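Local structure of diol-dehydratase (Roseburia inulinivorans, 5I2A) at residues Val415-Leu420 and Ala425-Ala430; His387-Ala392 and Leu776-Phe781; Gly351-Val354 and Asp358-Asn361; Leu347-Gln352 and Lys391-Arg396. The protein probably catalyses the B12-independent, radical-based dehydration of 1,2-propanediol, as a lyase of the glycyl radical enzyme family. All blocks are in the same frame, centred on the assembly; numbering follows the deposited sequence.

Contact 1: residues Val415-Leu420 and Ala425-Ala430; sequences VIIPAL and ATMDEA
The flat groups that meet between V415-L420 and A425-A430 are peptide units. The carbonyl of L420 receives the N-H of A425 (O to N 3.0 Å), the donor standing 33° off the carbonyl plane, and A425 CB rests against the same oxygen. At the other end the carbonyl oxygen of A430 has I417 CG1 beside it, 3.6 Å away. Between these two peptides sits A430 CB, which touches L420 CB at 3.9 Å and I417 O at 3.6 Å, bringing the helices close, with I417 CA and A430 CA 5.2 Å apart. Two consecutive helices are joined here by a short reversal of the chain: helix 413-422 ends and helix 427-431 starts alongside it. T426 and E429 form a capping box at that start, E429 N donating to T426 OG1 and T426 N donating to E429 OE1 from its anti side, 34° out of the carboxylate plane. The box carboxylate is held further by Y548 and by a salt bridge to K446. M427, with CG anti to its backbone N (chi1 -174°) and bends at the next two torsions, crosses I417 at about a right angle and sets SD 3.9 Å from I417 CG2.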
loop_
_atom_site.group_PDB
_atom_site.type_symbol
_atom_site.label_atom_id
_atom_site.label_comp_id
_atom_site.label_asym_id
_atom_site.label_seq_id
_atom_site.Cartn_x
_atom_site.Cartn_y
_atom_site.Cartn_z
ATOM N N VAL A 415 5.910 -27.834 -28.062
ATOM C CA VAL A 415 6.632 -26.574 -27.907
ATOM C C VAL A 415 6.210 -25.847 -26.634
ATOM O O VAL A 415 7.034 -25.267 -25.942
ATOM C CB VAL A 415 6.399 -25.645 -29.132
ATOM C CG1 VAL A 415 6.863 -24.228 -28.849
ATOM C CG2 VAL A 415 7.111 -26.214 -30.338
ATOM N N ILE A 416 4.917 -25.871 -26.332
ATOM C CA ILE A 416 4.394 -25.090 -25.220
ATOM C C ILE A 416 4.848 -25.648 -23.871
ATOM O O ILE A 416 5.255 -24.900 -23.004
ATOM C CB ILE A 416 2.864 -25.014 -25.283
ATOM C CG1 ILE A 416 2.446 -24.119 -26.466
ATOM C CG2 ILE A 416 2.275 -24.524 -23.956
ATOM C CD1 ILE A 416 0.958 -24.111 -26.745
ATOM N N ILE A 417 4.823 -26.967 -23.725
ATOM C CA ILE A 417 5.192 -27.598 -22.465
ATOM C C ILE A 417 6.654 -27.300 -22.078
ATOM O O ILE A 417 6.902 -26.852 -20.968
ATOM C CB ILE A 417 4.892 -29.134 -22.518
ATOM C CG1 ILE A 417 3.376 -29.341 -22.409
ATOM C CG2 ILE A 417 5.639 -29.888 -21.424
ATOM C CD1 ILE A 417 2.914 -30.716 -22.740
ATOM N N PRO A 418 7.618 -27.501 -22.997
ATOM C CA PRO A 418 8.970 -27.081 -22.613
ATOM C C PRO A 418 9.108 -25.567 -22.372
ATOM O O PRO A 418 9.899 -25.168 -21.511
ATOM C CB PRO A 418 9.821 -27.510 -23.805
ATOM C CG PRO A 418 9.085 -28.655 -24.393
ATOM C CD PRO A 418 7.628 -28.282 -24.244
ATOM N N ALA A 419 8.367 -24.739 -23.110
ATOM C CA ALA A 419 8.478 -23.294 -22.894
ATOM C C ALA A 419 8.027 -22.929 -21.475
ATOM O O ALA A 419 8.663 -22.117 -20.805
ATOM C CB ALA A 419 7.678 -22.512 -23.933
ATOM N N LEU A 420 6.942 -23.541 -21.015
ATOM C CA LEU A 420 6.458 -23.291 -19.661
ATOM C C LEU A 420 7.470 -23.745 -18.612
ATOM O O LEU A 420 7.698 -23.055 -17.621
ATOM C CB LEU A 420 5.121 -23.988 -19.427
ATOM C CG LEU A 420 3.959 -23.365 -20.201
ATOM C CD1 LEU A 420 2.762 -24.277 -20.117
ATOM C CD2 LEU A 420 3.621 -21.972 -19.674
ATOM N N ALA A 425 7.782 -23.516 -14.638
ATOM C CA ALA A 425 6.808 -24.540 -14.245
ATOM C C ALA A 425 7.478 -25.904 -14.059
ATOM O O ALA A 425 8.490 -26.173 -14.692
ATOM C CB ALA A 425 5.706 -24.656 -15.282
ATOM N N THR A 426 6.902 -26.764 -13.221
ATOM C CA THR A 426 7.291 -28.173 -13.240
ATOM C C THR A 426 6.706 -28.843 -14.483
ATOM O O THR A 426 5.751 -28.350 -15.089
ATOM C CB THR A 426 6.811 -28.966 -11.989
ATOM O OG1 THR A 426 5.395 -29.121 -12.032
ATOM C CG2 THR A 426 7.209 -28.267 -10.679
ATOM N N MET A 427 7.278 -29.981 -14.842
ATOM C CA MET A 427 6.750 -30.773 -15.932
ATOM C C MET A 427 5.284 -31.175 -15.701
ATOM O O MET A 427 4.475 -31.095 -16.617
ATOM C CB MET A 427 7.606 -32.025 -16.144
ATOM C CG MET A 427 7.173 -32.814 -17.363
ATOM S SD MET A 427 7.658 -31.968 -18.876
ATOM C CE MET A 427 9.435 -32.024 -18.688
ATOM N N ASP A 428 4.940 -31.608 -14.488
ATOM C CA ASP A 428 3.560 -32.002 -14.205
ATOM C C ASP A 428 2.604 -30.813 -14.403
ATOM O O ASP A 428 1.474 -30.980 -14.840
ATOM C CB ASP A 428 3.392 -32.519 -12.770
ATOM C CG ASP A 428 3.994 -33.913 -12.546
ATOM O OD1 ASP A 428 4.477 -34.539 -13.498
ATOM O OD2 ASP A 428 3.949 -34.382 -11.395
ATOM N N GLU A 429 3.052 -29.626 -14.021
ATOM C CA GLU A 429 2.215 -28.436 -14.136
ATOM C C GLU A 429 2.050 -28.080 -15.606
ATOM O O GLU A 429 0.948 -27.848 -16.071
ATOM C CB GLU A 429 2.824 -27.268 -13.353
ATOM C CG GLU A 429 2.664 -27.417 -11.850
ATOM C CD GLU A 429 3.505 -26.422 -11.060
ATOM O OE1 GLU A 429 4.463 -25.848 -11.622
ATOM O OE2 GLU A 429 3.208 -26.227 -9.873
ATOM N N ALA A 430 3.164 -28.070 -16.324
ATOM C CA ALA A 430 3.192 -27.655 -17.712
ATOM C C ALA A 430 2.311 -28.571 -18.547
ATOM O O ALA A 430 1.622 -28.115 -19.457
ATOM C CB ALA A 430 4.634 -27.653 -18.243
#

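Contact 2: residues His387-Ala392 and Leu776-Phe781; sequences HGSSKA and LIRGYF
R778 and H387 mark the nearest approach of the two backbones, with 9.0 Å between their CA atoms, as the last turn of helix 766-781 faces the loop leading into helix 391-402. One long side chain spans this gap. R778 starts with CG anti to the carbonyl carbon, runs extended from CG to NE, and is then turned at chi4 (-79°), which places its guanidinium beside the loop. S389 CB meets it at the edge, close to the plane, 3.9 Å from R778 NH2; H387 CA approaches obliquely, 4.3 Å from R778 NH1. No hydrogen bond joins the two segments. The polar ends are engaged by neighbours instead: R778 NH2 donates to W386 O, S389 OG accepts from W386 N, and H387 ND1 is bonded to E414. S390, at the N-cap of helix 391-402, accepts from L393 N, while L394 lies against both S389 and R778. The contact thus joins helix 766-781, in the glycyl radical part of the chain, to a loop in its pyruvate formate lyase-like part. The chemistry is that of a cation reaching the loop with its guanidinium end: a backbone carbonyl receives one N-H, the serine offers it carbon and not oxygen, and, with R778 partly exposed, solvent probably shares in stabilising the charge.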
loop_
_atom_site.group_PDB
_atom_site.type_symbol
_atom_site.label_atom_id
_atom_site.label_comp_id
_atom_site.label_asym_id
_atom_site.label_seq_id
_atom_site.Cartn_x
_atom_site.Cartn_y
_atom_site.Cartn_z
ATOM N N HIS A 387 1.853 -35.522 -30.065
ATOM C CA HIS A 387 2.164 -36.658 -30.929
ATOM C C HIS A 387 1.201 -37.823 -30.715
ATOM O O HIS A 387 0.902 -38.551 -31.644
ATOM C CB HIS A 387 3.620 -37.107 -30.733
ATOM C CG HIS A 387 3.898 -37.771 -29.415
ATOM N ND1 HIS A 387 4.499 -37.115 -28.359
ATOM C CD2 HIS A 387 3.698 -39.048 -28.999
ATOM C CE1 HIS A 387 4.644 -37.955 -27.347
ATOM N NE2 HIS A 387 4.164 -39.132 -27.710
ATOM N N GLY A 388 0.668 -37.956 -29.507
ATOM C CA GLY A 388 -0.306 -38.998 -29.227
ATOM C C GLY A 388 -1.766 -38.573 -29.272
ATOM O O GLY A 388 -2.624 -39.293 -28.780
ATOM N N SER A 389 -2.063 -37.415 -29.862
ATOM C CA SER A 389 -3.459 -36.980 -29.998
ATOM C C SER A 389 -4.320 -38.048 -30.672
ATOM O O SER A 389 -3.905 -38.647 -31.647
ATOM C CB SER A 389 -3.566 -35.683 -30.817
ATOM O OG SER A 389 -3.138 -34.555 -30.087
ATOM N N SER A 390 -5.511 -38.274 -30.137
ATOM C CA SER A 390 -6.526 -39.077 -30.807
ATOM C C SER A 390 -6.795 -38.566 -32.223
ATOM O O SER A 390 -7.129 -37.397 -32.422
ATOM C CB SER A 390 -7.811 -39.070 -29.989
ATOM O OG SER A 390 -8.936 -39.308 -30.799
ATOM N N LYS A 391 -6.622 -39.436 -33.209
ATOM C CA LYS A 391 -6.871 -39.060 -34.591
ATOM C C LYS A 391 -8.341 -38.676 -34.775
ATOM O O LYS A 391 -8.663 -37.757 -35.523
ATOM C CB LYS A 391 -6.488 -40.199 -35.547
ATOM C CG LYS A 391 -6.667 -39.855 -37.042
ATOM C CD LYS A 391 -6.317 -41.042 -37.953
ATOM C CE LYS A 391 -6.716 -40.812 -39.422
ATOM N NZ LYS A 391 -5.971 -39.694 -40.068
ATOM N N ALA A 392 -9.227 -39.370 -34.072
ATOM C CA ALA A 392 -10.651 -39.084 -34.168
ATOM C C ALA A 392 -10.969 -37.667 -33.670
ATOM O O ALA A 392 -11.838 -37.000 -34.218
ATOM C CB ALA A 392 -11.458 -40.110 -33.383
ATOM N N LEU A 776 -0.813 -30.447 -42.747
ATOM C CA LEU A 776 -0.290 -29.088 -42.834
ATOM C C LEU A 776 0.097 -28.585 -41.448
ATOM O O LEU A 776 1.212 -28.103 -41.247
ATOM C CB LEU A 776 -1.318 -28.148 -43.464
ATOM C CG LEU A 776 -0.917 -26.682 -43.598
ATOM C CD1 LEU A 776 0.223 -26.522 -44.591
ATOM C CD2 LEU A 776 -2.114 -25.831 -44.019
ATOM N N ILE A 777 -0.828 -28.719 -40.500
ATOM C CA ILE A 777 -0.598 -28.310 -39.116
ATOM C C ILE A 777 0.587 -29.057 -38.490
ATOM O O ILE A 777 1.469 -28.447 -37.902
ATOM C CB ILE A 777 -1.849 -28.537 -38.251
ATOM C CG1 ILE A 777 -3.011 -27.672 -38.752
ATOM C CG2 ILE A 777 -1.555 -28.218 -36.775
ATOM C CD1 ILE A 777 -4.354 -28.004 -38.091
ATOM N N ARG A 778 0.614 -30.378 -38.630
ATOM C CA ARG A 778 1.720 -31.153 -38.078
ATOM C C ARG A 778 3.076 -30.799 -38.704
ATOM O O ARG A 778 4.084 -30.813 -38.017
ATOM C CB ARG A 778 1.450 -32.644 -38.230
ATOM C CG ARG A 778 0.382 -33.143 -37.291
ATOM C CD ARG A 778 0.550 -34.617 -37.039
ATOM N NE ARG A 778 -0.390 -35.150 -36.056
ATOM C CZ ARG A 778 -0.259 -35.015 -34.739
ATOM N NH1 ARG A 778 0.755 -34.334 -34.226
ATOM N NH2 ARG A 778 -1.152 -35.558 -33.933
ATOM N N GLY A 779 3.099 -30.472 -39.994
ATOM C CA GLY A 779 4.333 -30.060 -40.643
ATOM C C GLY A 779 4.933 -28.806 -40.017
ATOM O O GLY A 779 6.146 -28.692 -39.861
ATOM N N TYR A 780 4.073 -27.855 -39.666
ATOM C CA TYR A 780 4.481 -26.644 -38.954
ATOM C C TYR A 780 4.886 -26.960 -37.510
ATOM O O TYR A 780 5.923 -26.505 -37.029
ATOM C CB TYR A 780 3.337 -25.630 -38.986
ATOM C CG TYR A 780 3.568 -24.358 -38.223
ATOM C CD1 TYR A 780 4.560 -23.468 -38.601
ATOM C CD2 TYR A 780 2.764 -24.024 -37.145
ATOM C CE1 TYR A 780 4.757 -22.279 -37.909
ATOM C CE2 TYR A 780 2.955 -22.838 -36.444
ATOM C CZ TYR A 780 3.950 -21.974 -36.838
ATOM O OH TYR A 780 4.151 -20.806 -36.154
ATOM N N PHE A 781 4.066 -27.747 -36.820
ATOM C CA PHE A 781 4.345 -28.075 -35.422
ATOM C C PHE A 781 5.654 -28.880 -35.306
ATOM O O PHE A 781 6.412 -28.695 -34.357
ATOM C CB PHE A 781 3.174 -28.842 -34.783
ATOM C CG PHE A 781 1.989 -27.970 -34.400
ATOM C CD1 PHE A 781 1.993 -26.607 -34.651
ATOM C CD2 PHE A 781 0.876 -28.525 -33.786
ATOM C CE1 PHE A 781 0.905 -25.810 -34.290
ATOM C CE2 PHE A 781 -0.208 -27.752 -33.427
ATOM C CZ PHE A 781 -0.203 -26.383 -33.673
#

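Contact 3: residues Gly351-Val354 and Asp358-Asn361; sequences GQTV and DATN
T353 lays its methyl over A359, with CG2 4.0 Å from A359 CB, while that CB in turn lies 3.4 Å from G351 O. The T353 methyl comes there by standing anti to the carbonyl carbon, leaving OG1 to accept from R357 N. Next to this overlap the chain doubles back through a single beta bridge of Q352 with D358, and A359 N donates to G351 O over 2.9 Å. The bridge closes a turn within the loop between strand 346-350 and helix 362-374, with N361 at the helix N-cap position, making a weak bond to L363 N. D358 CB points away, but with CG anti to the backbone N (chi1 -170°) the carboxylate comes back near G351, OD1 lying 3.2 Å from G351 O, a meeting of two acceptors. A water beside this pair accepts from G351 N and donates to D358 OD1, at 2.6 Å, and to T360 OG1, which probably offsets the repulsion. The T360 hydroxyl donates in turn to D358 OD2, on its syn side, at 2.7 Å. W386 NE1 also binds OD1, and S390 N makes a weak bond to OD2. Surrounded by so many donors, the carboxylate is probably kept ionised despite the neighbouring carbonyl.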
loop_
_atom_site.group_PDB
_atom_site.type_symbol
_atom_site.label_atom_id
_atom_site.label_comp_id
_atom_site.label_asym_id
_atom_site.label_seq_id
_atom_site.Cartn_x
_atom_site.Cartn_y
_atom_site.Cartn_z
ATOM N N GLY A 351 -5.266 -32.928 -25.398
ATOM C CA GLY A 351 -3.944 -32.788 -24.834
ATOM C C GLY A 351 -3.551 -34.040 -24.073
ATOM O O GLY A 351 -3.986 -35.131 -24.424
ATOM N N GLN A 352 -2.747 -33.858 -23.030
ATOM C CA GLN A 352 -2.204 -34.942 -22.213
ATOM C C GLN A 352 -2.677 -34.864 -20.784
ATOM O O GLN A 352 -2.998 -33.787 -20.278
ATOM C CB GLN A 352 -0.672 -34.916 -22.205
ATOM C CG GLN A 352 -0.029 -34.930 -23.566
ATOM C CD GLN A 352 1.476 -34.695 -23.509
ATOM O OE1 GLN A 352 2.204 -35.394 -22.798
ATOM N NE2 GLN A 352 1.946 -33.718 -24.271
ATOM N N THR A 353 -2.723 -36.023 -20.141
ATOM C CA THR A 353 -2.894 -36.104 -18.704
ATOM C C THR A 353 -1.534 -35.849 -18.055
ATOM O O THR A 353 -0.517 -35.799 -18.743
ATOM C CB THR A 353 -3.416 -37.477 -18.283
ATOM O OG1 THR A 353 -2.428 -38.460 -18.616
ATOM C CG2 THR A 353 -4.708 -37.807 -19.023
ATOM N N VAL A 354 -1.509 -35.703 -16.736
ATOM C CA VAL A 354 -0.260 -35.445 -16.034
ATOM C C VAL A 354 0.677 -36.639 -16.216
ATOM O O VAL A 354 1.891 -36.493 -16.302
ATOM C CB VAL A 354 -0.519 -35.153 -14.538
ATOM C CG1 VAL A 354 0.775 -35.119 -13.751
ATOM C CG2 VAL A 354 -1.251 -33.823 -14.394
ATOM N N ASP A 358 -2.987 -39.702 -23.626
ATOM C CA ASP A 358 -3.948 -38.846 -24.322
ATOM C C ASP A 358 -5.148 -38.563 -23.433
ATOM O O ASP A 358 -5.653 -39.451 -22.775
ATOM C CB ASP A 358 -4.409 -39.468 -25.637
ATOM C CG ASP A 358 -5.204 -38.488 -26.492
ATOM O OD1 ASP A 358 -4.749 -37.343 -26.668
ATOM O OD2 ASP A 358 -6.285 -38.857 -26.980
ATOM N N ALA A 359 -5.611 -37.320 -23.424
ATOM C CA ALA A 359 -6.630 -36.906 -22.464
ATOM C C ALA A 359 -8.032 -36.882 -23.054
ATOM O O ALA A 359 -8.982 -36.486 -22.377
ATOM C CB ALA A 359 -6.282 -35.524 -21.899
ATOM N N THR A 360 -8.154 -37.287 -24.314
ATOM C CA THR A 360 -9.434 -37.254 -25.008
ATOM C C THR A 360 -10.492 -38.034 -24.244
ATOM O O THR A 360 -10.225 -39.112 -23.749
ATOM C CB THR A 360 -9.302 -37.832 -26.427
ATOM O OG1 THR A 360 -8.300 -37.109 -27.140
ATOM C CG2 THR A 360 -10.614 -37.734 -27.182
ATOM N N ASN A 361 -11.683 -37.465 -24.117
ATOM C CA ASN A 361 -12.799 -38.187 -23.531
ATOM C C ASN A 361 -14.105 -37.784 -24.221
ATOM O O ASN A 361 -14.085 -37.045 -25.206
ATOM C CB ASN A 361 -12.862 -37.961 -22.014
ATOM C CG ASN A 361 -13.032 -36.494 -21.627
ATOM O OD1 ASN A 361 -13.832 -35.769 -22.210
ATOM N ND2 ASN A 361 -12.305 -36.070 -20.603
HETATM O O HOH W 1 -6.170 -35.258 -27.185
#

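Contact 4: residues Leu347-Gln352 and Lys391-Arg396; sequences LIVGGQ and KALLMR
L393 meets V349 and G350, and it alone in K391-R396 touches the strand. K391 opens the helix, its carbonyl taking the N-H of M395 in the first turn, while its amine makes a long, weak ion pair with E771. A392 follows, its carbonyl receiving R396 N at 3.0 Å. At L393, CG stands anti to the backbone N (chi1 -174°), so the side chain extends from the helix toward the strand, and the second torsion sets CD2 at its leading end. That methyl lies 4.0 Å from G350 CA and, more loosely, 4.5 Å from V349 CG2. Glycine at 350, with a positive phi of 72°, leaves the main chain bare where the leucine arrives, and V349 flanks it from the neighbouring position. Contacts with I383 of the next strand and with S364, F365 and I368 of helix 362-374 complete the buried apolar setting of L393. Further on, L394 packs on I774 of helix 766-781, and M395 packs on E767 and L770 of the same helix. R396 ends the walk with a salt bridge to E372 and a hydrogen bond to T369, tying its helix to helix 362-374. Strands 346-350, 380-385 and 409-412, parallel neighbours linked through helices 362-374 and 391-402, form two successive beta-alpha-beta crossovers, consistent with part of one half of the ten-stranded alpha/beta barrel of glycyl radical enzymes.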
loop_
_atom_site.group_PDB
_atom_site.type_symbol
_atom_site.label_atom_id
_atom_site.label_comp_id
_atom_site.label_asym_id
_atom_site.label_seq_id
_atom_site.Cartn_x
_atom_site.Cartn_y
_atom_site.Cartn_z
ATOM N N LEU A 347 -11.480 -21.936 -24.039
ATOM C CA LEU A 347 -11.846 -23.239 -23.514
ATOM C C LEU A 347 -11.213 -24.272 -24.415
ATOM O O LEU A 347 -11.409 -24.259 -25.636
ATOM C CB LEU A 347 -13.375 -23.413 -23.449
ATOM C CG LEU A 347 -13.945 -24.660 -22.752
ATOM C CD1 LEU A 347 -15.350 -24.359 -22.197
ATOM C CD2 LEU A 347 -14.009 -25.867 -23.669
ATOM N N ILE A 348 -10.443 -25.167 -23.813
ATOM C CA ILE A 348 -9.600 -26.063 -24.591
ATOM C C ILE A 348 -9.987 -27.528 -24.350
ATOM O O ILE A 348 -10.481 -27.879 -23.278
ATOM C CB ILE A 348 -8.111 -25.832 -24.252
ATOM C CG1 ILE A 348 -7.197 -26.326 -25.378
ATOM C CG2 ILE A 348 -7.752 -26.463 -22.923
ATOM C CD1 ILE A 348 -5.891 -25.550 -25.433
ATOM N N VAL A 349 -9.777 -28.373 -25.357
ATOM C CA VAL A 349 -10.024 -29.803 -25.214
ATOM C C VAL A 349 -8.784 -30.622 -25.569
ATOM O O VAL A 349 -7.889 -30.150 -26.272
ATOM C CB VAL A 349 -11.203 -30.280 -26.095
ATOM C CG1 VAL A 349 -12.475 -29.524 -25.750
ATOM C CG2 VAL A 349 -10.871 -30.120 -27.547
ATOM N N GLY A 350 -8.747 -31.861 -25.092
ATOM C CA GLY A 350 -7.675 -32.764 -25.444
ATOM C C GLY A 350 -6.341 -32.425 -24.802
ATOM O O GLY A 350 -6.284 -31.727 -23.796
ATOM N N GLY A 351 -5.266 -32.928 -25.398
ATOM C CA GLY A 351 -3.944 -32.788 -24.834
ATOM C C GLY A 351 -3.551 -34.040 -24.073
ATOM O O GLY A 351 -3.986 -35.131 -24.424
ATOM N N GLN A 352 -2.747 -33.858 -23.030
ATOM C CA GLN A 352 -2.204 -34.942 -22.213
ATOM C C GLN A 352 -2.677 -34.864 -20.784
ATOM O O GLN A 352 -2.998 -33.787 -20.278
ATOM C CB GLN A 352 -0.672 -34.916 -22.205
ATOM C CG GLN A 352 -0.029 -34.930 -23.566
ATOM C CD GLN A 352 1.476 -34.695 -23.509
ATOM O OE1 GLN A 352 2.204 -35.394 -22.798
ATOM N NE2 GLN A 352 1.946 -33.718 -24.271
ATOM N N LYS A 391 -6.622 -39.436 -33.209
ATOM C CA LYS A 391 -6.871 -39.060 -34.591
ATOM C C LYS A 391 -8.341 -38.676 -34.775
ATOM O O LYS A 391 -8.663 -37.757 -35.523
ATOM C CB LYS A 391 -6.488 -40.199 -35.547
ATOM C CG LYS A 391 -6.667 -39.855 -37.042
ATOM C CD LYS A 391 -6.317 -41.042 -37.953
ATOM C CE LYS A 391 -6.716 -40.812 -39.422
ATOM N NZ LYS A 391 -5.971 -39.694 -40.068
ATOM N N ALA A 392 -9.227 -39.370 -34.072
ATOM C CA ALA A 392 -10.651 -39.084 -34.168
ATOM C C ALA A 392 -10.969 -37.667 -33.670
ATOM O O ALA A 392 -11.838 -37.000 -34.218
ATOM C CB ALA A 392 -11.458 -40.110 -33.383
ATOM N N LEU A 393 -10.277 -37.219 -32.628
ATOM C CA LEU A 393 -10.541 -35.890 -32.094
ATOM C C LEU A 393 -10.001 -34.850 -33.072
ATOM O O LEU A 393 -10.662 -33.851 -33.327
ATOM C CB LEU A 393 -9.926 -35.708 -30.694
ATOM C CG LEU A 393 -10.293 -34.386 -30.002
ATOM C CD1 LEU A 393 -11.786 -34.308 -29.681
ATOM C CD2 LEU A 393 -9.440 -34.170 -28.738
ATOM N N LEU A 394 -8.820 -35.099 -33.635
ATOM C CA LEU A 394 -8.229 -34.174 -34.604
ATOM C C LEU A 394 -9.111 -34.031 -35.834
ATOM O O LEU A 394 -9.297 -32.924 -36.340
ATOM C CB LEU A 394 -6.830 -34.623 -35.031
ATOM C CG LEU A 394 -5.723 -34.598 -33.964
ATOM C CD1 LEU A 394 -4.389 -34.995 -34.569
ATOM C CD2 LEU A 394 -5.619 -33.231 -33.272
ATOM N N MET A 395 -9.653 -35.149 -36.320
ATOM C CA MET A 395 -10.529 -35.099 -37.486
ATOM C C MET A 395 -11.842 -34.369 -37.165
ATOM O O MET A 395 -12.345 -33.606 -37.980
ATOM C CB MET A 395 -10.800 -36.510 -38.013
ATOM C CG MET A 395 -9.568 -37.141 -38.662
ATOM S SD MET A 395 -9.150 -36.381 -40.264
ATOM C CE MET A 395 -10.441 -37.069 -41.289
ATOM N N ARG A 396 -12.378 -34.591 -35.973
ATOM C CA ARG A 396 -13.579 -33.884 -35.556
ATOM C C ARG A 396 -13.327 -32.372 -35.439
ATOM O O ARG A 396 -14.190 -31.559 -35.767
ATOM C CB ARG A 396 -14.075 -34.436 -34.223
ATOM C CG ARG A 396 -15.356 -33.827 -33.757
ATOM C CD ARG A 396 -16.550 -34.434 -34.483
ATOM N NE ARG A 396 -17.801 -33.878 -33.986
ATOM C CZ ARG A 396 -18.409 -32.820 -34.514
ATOM N NH1 ARG A 396 -17.877 -32.205 -35.567
ATOM N NH2 ARG A 396 -19.554 -32.381 -33.997
#

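From the N terminus, contacts 3 and 4 set out from the same place, the end of strand 346-350. Contact 3 closes almost at once, over the three residues between its segments, whereas contact 4 closes on helix 391-402, beyond strand 380-385. Contact 2 starts where contact 4 ends and makes the longest loop, returning only at helix 766-781. Contact 1 lies wholly within that span and closes locally; contacts 3 and 4 both close before it opens. In space, contacts 2, 3 and 4 meet around S390, T360 and L393, while Q352 and V354 of contact 3 touch contact 1. Together they join consecutive crossovers of the barrel to helix 766-781, which lies late in the chain.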